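Long-range contact in putative metal binding protein (Coccidioides immitis, PDB 3CVG), which probably binds a metal ion or another small ligand as a periplasmic-type binding protein: residues Ser32-Ser45 with Trp257-Phe271. Numbering follows the deposited sequence.
Sequences SGLVKELADAFIKS and WLVSKEGGQKVIEGF
Phe42 CB stands over the six-membered ring of Trp257, 4.2 Å from the centroid and 10° off the normal, a CH-pi contact, while Gly263 CA and Gly264 N cover the opposite face. With CG of Trp257 anti to the backbone N, the indole reaches the helix beginning at Leu34, where its CZ2 meets Ala41 CB at 3.6 Å. The Phe42 ring meets the indole obliquely, planes 58° apart, and packs edge-to-face with Phe254. In this PBP-superfamily fold, helix 34-47 packs against the end of helix 248-259 and against helix 264-269, segments 34-45 and 264-269 running roughly antiparallel at 142°. At the other end, Phe271 takes a second CH-pi contact: Leu34 CA sits over one face, while Ser32 O lies at the ring edge, in plane, 3.3 Å from Phe271 CZ. The aliphatic contacts fill the middle as knobs-into-holes packing, Leu38 sitting among Trp257, Leu258, Val267 and Ile268; its CD1 comes within 3.6 Å of Val267 CG1. Polar bonds are made within 257-271 and to neighbouring strands: Trp257 O accepts from Ser260 N, Ser260 OG and Gly264 N, and Gln265 NE2 donates almost straight to Leu258 O and also to Ala102 O.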
loop_
_atom_site.group_PDB
_atom_site.type_symbol
_atom_site.label_atom_id
_atom_site.label_comp_id
_atom_site.label_asym_id
_atom_site.label_seq_id
_atom_site.Cartn_x
_atom_site.Cartn_y
_atom_site.Cartn_z
ATOM N N SER A 32 9.604 -0.075 2.118
ATOM C CA SER A 32 9.769 1.348 2.399
ATOM C C SER A 32 10.763 1.590 3.525
ATOM O O SER A 32 11.194 2.720 3.745
ATOM C CB SER A 32 8.423 1.959 2.786
ATOM O OG SER A 32 7.956 1.390 3.996
ATOM N N GLY A 33 11.104 0.523 4.247
ATOM C CA GLY A 33 12.039 0.634 5.351
ATOM C C GLY A 33 11.388 0.680 6.726
ATOM O O GLY A 33 12.081 0.592 7.744
ATOM N N LEU A 34 10.063 0.810 6.776
ATOM C CA LEU A 34 9.373 0.877 8.067
ATOM C C LEU A 34 9.531 -0.384 8.912
ATOM O O LEU A 34 9.726 -0.297 10.122
ATOM C CB LEU A 34 7.877 1.160 7.883
ATOM C CG LEU A 34 7.099 1.299 9.200
ATOM C CD1 LEU A 34 7.472 2.613 9.861
ATOM C CD2 LEU A 34 5.600 1.251 8.953
ATOM N N VAL A 35 9.443 -1.554 8.285
ATOM C CA VAL A 35 9.571 -2.804 9.029
ATOM C C VAL A 35 10.911 -2.882 9.758
ATOM O O VAL A 35 11.012 -3.511 10.810
ATOM C CB VAL A 35 9.402 -4.034 8.105
ATOM C CG1 VAL A 35 9.705 -5.319 8.874
ATOM C CG2 VAL A 35 7.977 -4.084 7.572
ATOM N N LYS A 36 11.933 -2.235 9.202
ATOM C CA LYS A 36 13.253 -2.219 9.826
ATOM C C LYS A 36 13.193 -1.401 11.109
ATOM O O LYS A 36 13.594 -1.870 12.178
ATOM C CB LYS A 36 14.290 -1.603 8.884
ATOM C CG LYS A 36 15.701 -1.549 9.473
ATOM C CD LYS A 36 16.745 -1.204 8.415
ATOM C CE LYS A 36 18.154 -1.285 8.984
ATOM N NZ LYS A 36 19.186 -0.974 7.952
ATOM N N GLU A 37 12.698 -0.170 10.990
ATOM C CA GLU A 37 12.570 0.729 12.134
ATOM C C GLU A 37 11.720 0.085 13.225
ATOM O O GLU A 37 12.085 0.090 14.400
ATOM C CB GLU A 37 11.920 2.049 11.707
ATOM C CG GLU A 37 12.887 3.146 11.301
ATOM C CD GLU A 37 13.842 3.518 12.415
ATOM O OE1 GLU A 37 14.814 2.763 12.645
ATOM O OE2 GLU A 37 13.616 4.560 13.070
ATOM N N LEU A 38 10.575 -0.459 12.827
ATOM C CA LEU A 38 9.670 -1.118 13.763
ATOM C C LEU A 38 10.363 -2.261 14.501
ATOM O O LEU A 38 10.381 -2.293 15.730
ATOM C CB LEU A 38 8.445 -1.657 13.015
ATOM C CG LEU A 38 7.162 -0.818 13.029
ATOM C CD1 LEU A 38 7.474 0.662 12.907
ATOM C CD2 LEU A 38 6.262 -1.285 11.896
ATOM N N ALA A 39 10.932 -3.193 13.744
ATOM C CA ALA A 39 11.616 -4.342 14.324
ATOM C C ALA A 39 12.758 -3.944 15.258
ATOM O O ALA A 39 12.903 -4.507 16.345
ATOM C CB ALA A 39 12.135 -5.247 13.211
ATOM N N ASP A 40 13.570 -2.981 14.838
ATOM C CA ASP A 40 14.684 -2.532 15.664
ATOM C C ASP A 40 14.181 -1.861 16.935
ATOM O O ASP A 40 14.847 -1.897 17.971
ATOM C CB ASP A 40 15.582 -1.555 14.890
ATOM C CG ASP A 40 16.432 -2.246 13.837
ATOM O OD1 ASP A 40 16.586 -3.485 13.918
ATOM O OD2 ASP A 40 16.954 -1.551 12.937
ATOM N N ALA A 41 13.002 -1.252 16.854
ATOM C CA ALA A 41 12.413 -0.573 18.004
ATOM C C ALA A 41 11.769 -1.565 18.971
ATOM O O ALA A 41 11.762 -1.346 20.185
ATOM C CB ALA A 41 11.384 0.446 17.538
ATOM N N PHE A 42 11.221 -2.651 18.433
ATOM C CA PHE A 42 10.597 -3.671 19.267
ATOM C C PHE A 42 11.689 -4.465 19.977
ATOM O O PHE A 42 11.643 -4.641 21.194
ATOM C CB PHE A 42 9.744 -4.620 18.421
ATOM C CG PHE A 42 9.107 -5.733 19.211
ATOM C CD1 PHE A 42 8.177 -5.453 20.210
ATOM C CD2 PHE A 42 9.430 -7.062 18.950
ATOM C CE1 PHE A 42 7.576 -6.478 20.937
ATOM C CE2 PHE A 42 8.833 -8.096 19.672
ATOM C CZ PHE A 42 7.905 -7.804 20.666
ATOM N N ILE A 43 12.661 -4.952 19.209
ATOM C CA ILE A 43 13.770 -5.704 19.783
ATOM C C ILE A 43 14.382 -4.827 20.868
ATOM O O ILE A 43 14.767 -5.304 21.935
ATOM C CB ILE A 43 14.872 -5.993 18.744
ATOM C CG1 ILE A 43 14.322 -6.844 17.602
ATOM C CG2 ILE A 43 16.032 -6.709 19.417
ATOM C CD1 ILE A 43 15.309 -7.038 16.464
ATOM N N LYS A 44 14.457 -3.535 20.574
ATOM C CA LYS A 44 15.022 -2.563 21.493
ATOM C C LYS A 44 14.302 -2.585 22.836
ATOM O O LYS A 44 14.926 -2.810 23.865
ATOM C CB LYS A 44 14.947 -1.165 20.871
ATOM C CG LYS A 44 15.869 -0.130 21.495
ATOM C CD LYS A 44 15.265 0.529 22.723
ATOM C CE LYS A 44 16.147 1.680 23.196
ATOM N NZ LYS A 44 15.498 2.501 24.262
ATOM N N SER A 45 12.987 -2.372 22.820
ATOM C CA SER A 45 12.197 -2.347 24.052
ATOM C C SER A 45 12.086 -3.657 24.830
ATOM O O SER A 45 11.836 -3.635 26.032
ATOM C CB SER A 45 10.790 -1.814 23.763
ATOM O OG SER A 45 10.827 -0.423 23.496
ATOM N N TRP A 257 2.534 -3.935 21.265
ATOM C CA TRP A 257 3.511 -2.855 21.169
ATOM C C TRP A 257 3.240 -1.948 19.962
ATOM O O TRP A 257 3.255 -0.718 20.068
ATOM C CB TRP A 257 4.918 -3.440 21.049
ATOM C CG TRP A 257 5.970 -2.405 20.846
ATOM C CD1 TRP A 257 6.603 -1.678 21.809
ATOM C CD2 TRP A 257 6.478 -1.943 19.589
ATOM N NE1 TRP A 257 7.479 -0.786 21.231
ATOM C CE2 TRP A 257 7.421 -0.928 19.868
ATOM C CE3 TRP A 257 6.225 -2.285 18.252
ATOM C CZ2 TRP A 257 8.113 -0.248 18.859
ATOM C CZ3 TRP A 257 6.912 -1.610 17.249
ATOM C CH2 TRP A 257 7.846 -0.600 17.561
ATOM N N LEU A 258 2.988 -2.570 18.816
ATOM C CA LEU A 258 2.722 -1.837 17.580
ATOM C C LEU A 258 1.640 -0.761 17.683
ATOM O O LEU A 258 1.796 0.326 17.134
ATOM C CB LEU A 258 2.343 -2.820 16.476
ATOM C CG LEU A 258 2.008 -2.207 15.113
ATOM C CD1 LEU A 258 3.248 -1.528 14.532
ATOM C CD2 LEU A 258 1.518 -3.297 14.185
ATOM N N VAL A 259 0.547 -1.055 18.382
ATOM C CA VAL A 259 -0.545 -0.089 18.491
ATOM C C VAL A 259 -0.449 0.887 19.656
ATOM O O VAL A 259 -1.218 1.846 19.729
ATOM C CB VAL A 259 -1.917 -0.798 18.552
ATOM C CG1 VAL A 259 -2.142 -1.597 17.268
ATOM C CG2 VAL A 259 -1.990 -1.709 19.762
ATOM N N SER A 260 0.489 0.653 20.565
ATOM C CA SER A 260 0.652 1.543 21.709
ATOM C C SER A 260 1.219 2.878 21.238
ATOM O O SER A 260 2.077 2.914 20.351
ATOM C CB SER A 260 1.585 0.915 22.753
ATOM O OG SER A 260 2.880 0.670 22.226
ATOM N N LYS A 261 0.723 3.971 21.813
ATOM C CA LYS A 261 1.199 5.300 21.452
ATOM C C LYS A 261 2.692 5.377 21.748
ATOM O O LYS A 261 3.435 6.106 21.090
ATOM C CB LYS A 261 0.464 6.368 22.271
ATOM C CG LYS A 261 -1.013 6.552 21.931
ATOM C CD LYS A 261 -1.196 7.367 20.655
ATOM C CE LYS A 261 -2.667 7.518 20.296
ATOM N NZ LYS A 261 -2.863 8.306 19.048
ATOM N N GLU A 262 3.113 4.599 22.740
ATOM C CA GLU A 262 4.500 4.554 23.195
ATOM C C GLU A 262 5.492 3.876 22.261
ATOM O O GLU A 262 6.610 4.358 22.082
ATOM C CB GLU A 262 4.571 3.855 24.560
ATOM C CG GLU A 262 3.977 4.647 25.706
ATOM C CD GLU A 262 4.841 5.830 26.101
ATOM O OE1 GLU A 262 5.376 5.828 27.235
ATOM O OE2 GLU A 262 4.990 6.758 25.276
ATOM N N GLY A 263 5.090 2.750 21.681
ATOM C CA GLY A 263 5.988 2.022 20.805
ATOM C C GLY A 263 5.765 2.226 19.319
ATOM O O GLY A 263 6.191 3.226 18.748
ATOM N N GLY A 264 5.085 1.264 18.702
ATOM C CA GLY A 264 4.818 1.312 17.275
ATOM C C GLY A 264 4.354 2.636 16.701
ATOM O O GLY A 264 4.921 3.116 15.723
ATOM N N GLN A 265 3.323 3.228 17.296
ATOM C CA GLN A 265 2.781 4.491 16.804
ATOM C C GLN A 265 3.775 5.643 16.842
ATOM O O GLN A 265 3.741 6.524 15.983
ATOM C CB GLN A 265 1.521 4.859 17.585
ATOM C CG GLN A 265 0.425 3.814 17.439
ATOM C CD GLN A 265 0.054 3.566 15.984
ATOM O OE1 GLN A 265 -0.611 4.390 15.352
ATOM N NE2 GLN A 265 0.495 2.433 15.443
ATOM N N LYS A 266 4.663 5.641 17.830
ATOM C CA LYS A 266 5.660 6.701 17.932
ATOM C C LYS A 266 6.682 6.574 16.799
ATOM O O LYS A 266 7.092 7.576 16.216
ATOM C CB LYS A 266 6.374 6.633 19.284
ATOM C CG LYS A 266 7.440 7.703 19.476
ATOM C CD LYS A 266 7.988 7.701 20.900
ATOM C CE LYS A 266 8.978 8.843 21.099
ATOM N NZ LYS A 266 9.352 9.012 22.533
ATOM N N VAL A 267 7.080 5.338 16.494
ATOM C CA VAL A 267 8.049 5.072 15.432
ATOM C C VAL A 267 7.472 5.401 14.059
ATOM O O VAL A 267 8.184 5.882 13.178
ATOM C CB VAL A 267 8.495 3.593 15.432
ATOM C CG1 VAL A 267 9.443 3.332 14.268
ATOM C CG2 VAL A 267 9.174 3.258 16.752
ATOM N N ILE A 268 6.181 5.134 13.879
ATOM C CA ILE A 268 5.513 5.419 12.612
ATOM C C ILE A 268 5.370 6.922 12.421
ATOM O O ILE A 268 5.653 7.455 11.347
ATOM C CB ILE A 268 4.106 4.790 12.569
ATOM C CG1 ILE A 268 4.222 3.270 12.526
ATOM C CG2 ILE A 268 3.332 5.314 11.366
ATOM C CD1 ILE A 268 2.912 2.552 12.732
ATOM N N GLU A 269 4.930 7.603 13.476
ATOM C CA GLU A 269 4.741 9.044 13.425
ATOM C C GLU A 269 6.043 9.767 13.066
ATOM O O GLU A 269 6.022 10.871 12.530
ATOM C CB GLU A 269 4.208 9.532 14.777
ATOM C CG GLU A 269 3.635 10.941 14.771
ATOM C CD GLU A 269 2.506 11.098 15.774
ATOM O OE1 GLU A 269 2.733 10.834 16.975
ATOM O OE2 GLU A 269 1.387 11.476 15.362
ATOM N N GLY A 270 7.174 9.129 13.348
ATOM C CA GLY A 270 8.455 9.746 13.054
ATOM C C GLY A 270 9.212 9.159 11.874
ATOM O O GLY A 270 10.311 9.614 11.565
ATOM N N PHE A 271 8.639 8.155 11.214
ATOM C CA PHE A 271 9.305 7.530 10.072
ATOM C C PHE A 271 9.178 8.419 8.847
ATOM O O PHE A 271 8.074 8.667 8.356
ATOM C CB PHE A 271 8.703 6.160 9.779
ATOM C CG PHE A 271 9.436 5.403 8.717
ATOM C CD1 PHE A 271 10.806 5.183 8.826
ATOM C CD2 PHE A 271 8.760 4.903 7.609
ATOM C CE1 PHE A 271 11.494 4.476 7.844
ATOM C CE2 PHE A 271 9.440 4.192 6.621
ATOM C CZ PHE A 271 10.809 3.981 6.739
#